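Local coordinates for sensor protein (Shewanella sp. W3-18-1, PDB 3MYF) that probably relays phosphoryl groups as the histidine phosphotransfer (HPt) domain of a hybrid sensor histidine kinase, at residues P69-Q72 / R73-E77; L99-L102 / T103-S107; E89-E92 / P93-L96. All blocks are in the same frame, centred on the assembly; numbering follows the deposited sequence.

Interaction 1: residues P69-Q72 / R73-E77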
loop_
_atom_site.group_PDB
_atom_site.type_symbol
_atom_site.label_atom_id
_atom_site.label_comp_id
_atom_site.label_asym_id
_atom_site.label_seq_id
_atom_site.Cartn_x
_atom_site.Cartn_y
_atom_site.Cartn_z
ATOM N N PRO A 69 -11.167 -11.036 -7.124
ATOM C CA PRO A 69 -12.407 -10.734 -7.842
ATOM C C PRO A 69 -13.600 -10.355 -6.955
ATOM O O PRO A 69 -14.332 -9.435 -7.301
ATOM C CB PRO A 69 -12.697 -12.030 -8.624
ATOM C CG PRO A 69 -11.328 -12.666 -8.780
ATOM C CD PRO A 69 -10.641 -12.371 -7.475
ATOM N N THR A 70 -13.793 -11.061 -5.841
ATOM C CA THR A 70 -14.942 -10.807 -4.964
ATOM C C THR A 70 -14.808 -9.454 -4.280
ATOM O O THR A 70 -15.782 -8.678 -4.245
ATOM C CB THR A 70 -15.176 -11.963 -3.956
ATOM O OG1 THR A 70 -15.480 -13.157 -4.686
ATOM C CG2 THR A 70 -16.343 -11.661 -3.004
ATOM N N THR A 71 -13.599 -9.159 -3.793
ATOM C CA THR A 71 -13.279 -7.845 -3.232
ATOM C C THR A 71 -13.585 -6.744 -4.235
ATOM O O THR A 71 -14.224 -5.737 -3.885
ATOM C CB THR A 71 -11.802 -7.769 -2.797
ATOM O OG1 THR A 71 -11.538 -8.745 -1.774
ATOM C CG2 THR A 71 -11.450 -6.411 -2.263
ATOM N N GLN A 72 -13.123 -6.928 -5.472
ATOM C CA GLN A 72 -13.300 -5.931 -6.510
ATOM C C GLN A 72 -14.777 -5.627 -6.742
ATOM O O GLN A 72 -15.163 -4.459 -6.802
ATOM C CB GLN A 72 -12.636 -6.357 -7.825
ATOM C CG GLN A 72 -12.716 -5.285 -8.916
ATOM C CD GLN A 72 -12.280 -5.784 -10.286
ATOM O OE1 GLN A 72 -12.662 -6.874 -10.721
ATOM N NE2 GLN A 72 -11.495 -4.974 -10.983
ATOM N N ARG A 73 -15.583 -6.687 -6.851
ATOM C CA ARG A 73 -17.009 -6.563 -7.102
ATOM C C ARG A 73 -17.701 -5.855 -5.946
ATOM O O ARG A 73 -18.488 -4.915 -6.147
ATOM C CB ARG A 73 -17.636 -7.940 -7.301
ATOM C CG ARG A 73 -19.166 -7.915 -7.339
ATOM C CD ARG A 73 -19.719 -9.259 -7.686
ATOM N NE ARG A 73 -19.540 -10.238 -6.621
ATOM C CZ ARG A 73 -20.302 -10.316 -5.534
ATOM N NH1 ARG A 73 -20.071 -11.260 -4.636
ATOM N NH2 ARG A 73 -21.283 -9.446 -5.339
ATOM N N LEU A 74 -17.417 -6.324 -4.735
ATOM C CA LEU A 74 -18.055 -5.759 -3.536
ATOM C C LEU A 74 -17.703 -4.284 -3.388
ATOM O O LEU A 74 -18.595 -3.460 -3.103
ATOM C CB LEU A 74 -17.687 -6.573 -2.285
ATOM C CG LEU A 74 -18.345 -7.984 -2.222
ATOM C CD1 LEU A 74 -17.832 -8.757 -1.031
ATOM C CD2 LEU A 74 -19.888 -7.958 -2.173
ATOM N N CYS A 75 -16.431 -3.938 -3.618
ATOM C CA CYS A 75 -16.007 -2.524 -3.563
ATOM C C CYS A 75 -16.709 -1.693 -4.632
ATOM O O CYS A 75 -17.112 -0.569 -4.365
ATOM C CB CYS A 75 -14.486 -2.364 -3.667
ATOM S SG CYS A 75 -13.609 -2.866 -2.184
ATOM N N GLN A 76 -16.880 -2.261 -5.827
ATOM C CA GLN A 76 -17.589 -1.563 -6.899
ATOM C C GLN A 76 -19.051 -1.249 -6.506
ATOM O O GLN A 76 -19.483 -0.110 -6.660
ATOM C CB GLN A 76 -17.531 -2.351 -8.214
ATOM C CG GLN A 76 -17.915 -1.554 -9.464
ATOM C CD GLN A 76 -19.418 -1.354 -9.639
ATOM O OE1 GLN A 76 -20.238 -2.210 -9.262
ATOM N NE2 GLN A 76 -19.790 -0.215 -10.231
ATOM N N GLU A 77 -19.787 -2.256 -6.021
ATOM C CA GLU A 77 -21.204 -2.085 -5.624
ATOM C C GLU A 77 -21.326 -1.051 -4.497
ATOM O O GLU A 77 -22.189 -0.154 -4.541
ATOM C CB GLU A 77 -21.785 -3.403 -5.109
ATOM C CG GLU A 77 -21.896 -4.565 -6.090
ATOM C CD GLU A 77 -22.143 -5.883 -5.362
ATOM O OE1 GLU A 77 -22.292 -6.915 -6.041
ATOM O OE2 GLU A 77 -22.171 -5.890 -4.097
#
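Thr70 and Leu74, one turn apart on helix 69-83, run alongside each other in the same direction and carry most of the apolar contact. Thr70 CG2 stands 3.8 Å from Leu74 CD1, because the threonine torsion (chi1 -63°) sets its methyl trans to the backbone N and leaves OG1 on another side, where it is hydrogen-bonded to the carbonyl of His4. Deeper in the fold, Cys75 SG approaches Thr71 O at 3.4 Å and, more loosely, Thr71 CG2 at 4.2 Å, on the side packed against helix 49-63.

Backbone bonds follow the regular helical scheme, with Leu74 N giving to Thr70 O at 2.9 Å and Gln76 N to Gln72 O at 3.0 Å.

The ionic part is described for one of two modelled Arg73 conformers: a bend at chi3 (70°) brings NH2 within 2.8 Å of Glu77 OE1 as a salt bridge. That oxygen lies at the guanidinium edge, close to its plane, and is met on its syn side, with NH2 30° out of the carboxylate plane. Leu74 CG sits off-centre over one guanidinium face. Backbone bonds thus set the helix and buried side chains pack along it, whereas the outer ion pair, perhaps not kept in the other conformer, is probably more adaptable.

Interaction 2: residues L99-L102 / T103-S107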
loop_
_atom_site.group_PDB
_atom_site.type_symbol
_atom_site.label_atom_id
_atom_site.label_comp_id
_atom_site.label_asym_id
_atom_site.label_seq_id
_atom_site.Cartn_x
_atom_site.Cartn_y
_atom_site.Cartn_z
ATOM N N LEU A 99 -16.326 -7.383 4.631
ATOM C CA LEU A 99 -15.434 -7.635 5.780
ATOM C C LEU A 99 -15.056 -9.101 5.870
ATOM O O LEU A 99 -13.886 -9.432 6.083
ATOM C CB LEU A 99 -16.085 -7.184 7.090
ATOM C CG LEU A 99 -16.134 -5.670 7.281
ATOM C CD1 LEU A 99 -17.062 -5.315 8.455
ATOM C CD2 LEU A 99 -14.734 -5.116 7.496
ATOM N N ASP A 100 -16.042 -9.981 5.707
ATOM C CA ASP A 100 -15.791 -11.422 5.735
ATOM C C ASP A 100 -14.794 -11.810 4.630
ATOM O O ASP A 100 -13.881 -12.623 4.854
ATOM C CB ASP A 100 -17.106 -12.199 5.559
ATOM C CG ASP A 100 -16.907 -13.690 5.607
ATOM O OD1 ASP A 100 -16.943 -14.334 4.539
ATOM O OD2 ASP A 100 -16.698 -14.224 6.708
ATOM N N GLU A 101 -14.983 -11.232 3.449
ATOM C CA GLU A 101 -14.077 -11.454 2.325
ATOM C C GLU A 101 -12.641 -10.987 2.601
ATOM O O GLU A 101 -11.701 -11.656 2.201
ATOM C CB GLU A 101 -14.630 -10.823 1.037
ATOM C CG GLU A 101 -13.836 -11.127 -0.256
ATOM C CD GLU A 101 -13.786 -12.608 -0.637
ATOM O OE1 GLU A 101 -14.617 -13.416 -0.170
ATOM O OE2 GLU A 101 -12.912 -12.966 -1.440
ATOM N N LEU A 102 -12.473 -9.854 3.288
ATOM C CA LEU A 102 -11.125 -9.346 3.589
ATOM C C LEU A 102 -10.335 -10.237 4.542
ATOM O O LEU A 102 -9.113 -10.367 4.406
ATOM C CB LEU A 102 -11.167 -7.910 4.090
ATOM C CG LEU A 102 -11.675 -6.973 3.001
ATOM C CD1 LEU A 102 -11.707 -5.527 3.533
ATOM C CD2 LEU A 102 -10.828 -7.088 1.729
ATOM N N THR A 103 -11.036 -10.870 5.480
ATOM C CA THR A 103 -10.423 -11.893 6.310
ATOM C C THR A 103 -9.868 -13.050 5.458
ATOM O O THR A 103 -8.744 -13.502 5.686
ATOM C CB THR A 103 -11.400 -12.407 7.393
ATOM O OG1 THR A 103 -11.688 -11.343 8.305
ATOM C CG2 THR A 103 -10.777 -13.558 8.188
ATOM N N LYS A 104 -10.645 -13.521 4.482
ATOM C CA LYS A 104 -10.177 -14.586 3.573
ATOM C C LYS A 104 -9.030 -14.121 2.669
ATOM O O LYS A 104 -8.142 -14.908 2.317
ATOM C CB LYS A 104 -11.319 -15.110 2.700
ATOM C CG LYS A 104 -12.462 -15.770 3.465
ATOM C CD LYS A 104 -13.694 -15.885 2.576
ATOM C CE LYS A 104 -14.833 -16.543 3.314
ATOM N NZ LYS A 104 -16.101 -16.415 2.556
ATOM N N VAL A 105 -9.076 -12.861 2.261
ATOM C CA VAL A 105 -8.020 -12.266 1.415
ATOM C C VAL A 105 -6.704 -12.155 2.190
ATOM O O VAL A 105 -5.635 -12.468 1.644
ATOM C CB VAL A 105 -8.450 -10.877 0.823
ATOM C CG1 VAL A 105 -7.247 -10.116 0.219
ATOM C CG2 VAL A 105 -9.527 -11.063 -0.259
ATOM N N GLU A 106 -6.783 -11.728 3.452
ATOM C CA GLU A 106 -5.596 -11.638 4.324
ATOM C C GLU A 106 -4.928 -13.002 4.443
ATOM O O GLU A 106 -3.695 -13.116 4.371
ATOM C CB GLU A 106 -5.956 -11.110 5.715
ATOM C CG GLU A 106 -6.240 -9.607 5.769
ATOM C CD GLU A 106 -6.792 -9.138 7.112
ATOM O OE1 GLU A 106 -7.282 -9.989 7.885
ATOM O OE2 GLU A 106 -6.757 -7.907 7.386
ATOM N N SER A 107 -5.738 -14.036 4.643
ATOM C CA SER A 107 -5.199 -15.392 4.760
ATOM C C SER A 107 -4.592 -15.861 3.437
ATOM O O SER A 107 -3.503 -16.452 3.413
ATOM C CB SER A 107 -6.276 -16.374 5.229
ATOM O OG SER A 107 -5.852 -17.710 4.950
HETATM O O HOH W 1 -12.612 -8.201 7.909
#
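Asp100 and Lys104 form the strongest polar link, an i to i+4 salt bridge on helix 92-116, the last and second longest helix of the HPt four-helix bundle. Lys104 NZ meets Asp100 OD1 at 3.0 Å, nearly in line with the C-O bond. The lysine chain is extended beyond CG and lies back along the helix toward its partner, with CE also near that oxygen. Glu101 adds a second negative charge close by: its OE1 is 4.3 Å from Lys104 NZ, beyond salt-bridge range, so it may favour the ammonium group only through space. The other oxygen of this buried carboxylate, OE2, is hydrogen-bonded to Thr5 OG1.

Among the backbone bonds, Glu106 N reaches Leu102 O at 2.9 Å, while that of Lys104 N to Asp100 O is weak at 3.4 Å. A water donates to Leu99 O and lies 3.3 Å from Thr103 OG1, linking the two across one turn.

On the buried side, Leu102 leans on Val37 of helix 19-46 and Thr71 of helix 69-83. Val105 lies beside Leu33 and Thr71; with its CG1 anti to the backbone N (chi1 167°), CG2 is left beside that N, 3.3 Å from Glu101 O.

Interaction 3: residues E89-E92 / P93-L96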
loop_
_atom_site.group_PDB
_atom_site.type_symbol
_atom_site.label_atom_id
_atom_site.label_comp_id
_atom_site.label_asym_id
_atom_site.label_seq_id
_atom_site.Cartn_x
_atom_site.Cartn_y
_atom_site.Cartn_z
ATOM N N GLU A 89 -25.988 2.396 6.408
ATOM C CA GLU A 89 -26.946 1.481 7.017
ATOM C C GLU A 89 -27.587 0.537 6.002
ATOM O O GLU A 89 -27.766 -0.658 6.271
ATOM C CB GLU A 89 -28.049 2.288 7.723
ATOM C CG GLU A 89 -29.094 1.464 8.430
ATOM C CD GLU A 89 -30.084 2.329 9.159
ATOM O OE1 GLU A 89 -30.817 3.101 8.483
ATOM O OE2 GLU A 89 -30.121 2.226 10.407
ATOM N N ASP A 90 -27.942 1.079 4.845
ATOM C CA ASP A 90 -28.622 0.288 3.831
ATOM C C ASP A 90 -27.658 -0.647 3.097
ATOM O O ASP A 90 -28.092 -1.552 2.370
ATOM C CB ASP A 90 -29.356 1.193 2.851
ATOM C CG ASP A 90 -30.568 1.886 3.482
ATOM O OD1 ASP A 90 -30.882 1.680 4.689
ATOM O OD2 ASP A 90 -31.206 2.652 2.752
ATOM N N LEU A 91 -26.361 -0.437 3.300
ATOM C CA LEU A 91 -25.344 -1.260 2.651
ATOM C C LEU A 91 -24.748 -2.278 3.603
ATOM O O LEU A 91 -23.782 -2.959 3.251
ATOM C CB LEU A 91 -24.243 -0.392 2.025
ATOM C CG LEU A 91 -24.647 0.463 0.828
ATOM C CD1 LEU A 91 -23.640 1.575 0.580
ATOM C CD2 LEU A 91 -24.834 -0.384 -0.410
ATOM N N GLU A 92 -25.336 -2.401 4.796
ATOM C CA GLU A 92 -24.815 -3.318 5.815
ATOM C C GLU A 92 -24.583 -4.741 5.276
ATOM O O GLU A 92 -23.537 -5.309 5.549
ATOM C CB GLU A 92 -25.683 -3.341 7.088
ATOM C CG GLU A 92 -25.073 -4.196 8.209
ATOM C CD GLU A 92 -26.028 -4.464 9.373
ATOM O OE1 GLU A 92 -25.551 -4.901 10.450
ATOM O OE2 GLU A 92 -27.254 -4.245 9.216
ATOM N N PRO A 93 -25.555 -5.315 4.521
ATOM C CA PRO A 93 -25.323 -6.661 3.999
ATOM C C PRO A 93 -24.030 -6.758 3.156
ATOM O O PRO A 93 -23.220 -7.671 3.363
ATOM C CB PRO A 93 -26.575 -6.921 3.141
ATOM C CG PRO A 93 -27.645 -6.106 3.819
ATOM C CD PRO A 93 -26.914 -4.838 4.171
ATOM N N GLU A 94 -23.829 -5.812 2.243
ATOM C CA GLU A 94 -22.636 -5.829 1.364
ATOM C C GLU A 94 -21.360 -5.508 2.118
ATOM O O GLU A 94 -20.291 -6.084 1.829
ATOM C CB GLU A 94 -22.796 -4.855 0.183
ATOM C CG GLU A 94 -23.867 -5.260 -0.816
ATOM C CD GLU A 94 -25.227 -4.609 -0.577
ATOM O OE1 GLU A 94 -25.550 -4.181 0.559
ATOM O OE2 GLU A 94 -25.995 -4.547 -1.547
ATOM N N ILE A 95 -21.451 -4.606 3.098
ATOM C CA ILE A 95 -20.258 -4.253 3.875
ATOM C C ILE A 95 -19.822 -5.423 4.748
ATOM O O ILE A 95 -18.611 -5.731 4.846
ATOM C CB ILE A 95 -20.472 -2.960 4.690
ATOM C CG1 ILE A 95 -20.565 -1.772 3.729
ATOM C CG2 ILE A 95 -19.355 -2.781 5.722
ATOM C CD1 ILE A 95 -21.214 -0.512 4.347
ATOM N N LEU A 96 -20.798 -6.106 5.350
ATOM C CA LEU A 96 -20.511 -7.293 6.168
ATOM C C LEU A 96 -19.901 -8.405 5.315
ATOM O O LEU A 96 -18.968 -9.111 5.751
ATOM C CB LEU A 96 -21.765 -7.804 6.911
ATOM C CG LEU A 96 -22.288 -7.016 8.126
ATOM C CD1 LEU A 96 -23.615 -7.583 8.652
ATOM C CD2 LEU A 96 -21.268 -6.931 9.275
#
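Glu92 runs its aliphatic portion alongside Leu96, one turn further on, the two side chains pointing the same way. Glu92 CG lies 3.7 Å from Leu96 CD1, so the methylene part of the glutamate covers some of the leucine methyl, and the extended chain carries OE1 past the same methyl at 3.8 Å.

Part of the inner side is apolar. Leu91 CB touches Ile95 CD1 at 3.8 Å; beyond this pair, Leu91 packs on Ala81 and Leu82 of helix 69-83, and Ile95 on Ile40 of helix 19-46. Glu94 behaves differently: bent at chi2 (95°), it folds back across Leu91, bringing OE1 within 3.6 Å of Leu91 CA, near the backbone as well as CD2. Two backbone bonds start the helix: Ile95 N to Leu91 O, 2.9 Å, with the donor nearly in line with the carbonyl, and Leu96 N to Glu92 O, also 2.9 Å.

Pro93 has no amide hydrogen to offer, which costs little in a first helical turn, where amides are not bonded to a preceding turn of the same helix. Glu92 and Glu94 place negative charge near the amino end, probably a favourable match for the helix dipole. The arrangement is a helix N-terminus with Leu91 at the N-cap and proline in the first turn, here leading the chain from a 3-10 segment into helix 92-116.

All three contacts are local, mostly i to i+4 arrangements, yet their chemistry follows their place in the bundle. Interactions 1 and 2 each have their centre about 8 Å from the centre of the chain, on successive helices, 69-83 and 92-116, and pack against each other: Thr71 OG1 comes 3.4 Å from Val105 CG2. Each combines a buried side with an ion pair on its outer side. Interaction 3 shares helix 92-116 with interaction 2 but lies at its beginning, its centre about 15 Å from that of the chain, where four of seven touching residues are exposed; carbon contacts and helix-starting bonds replace salt bridges there. It meets interaction 1 through Glu77 and Glu94, so the same helix pair is joined at two levels.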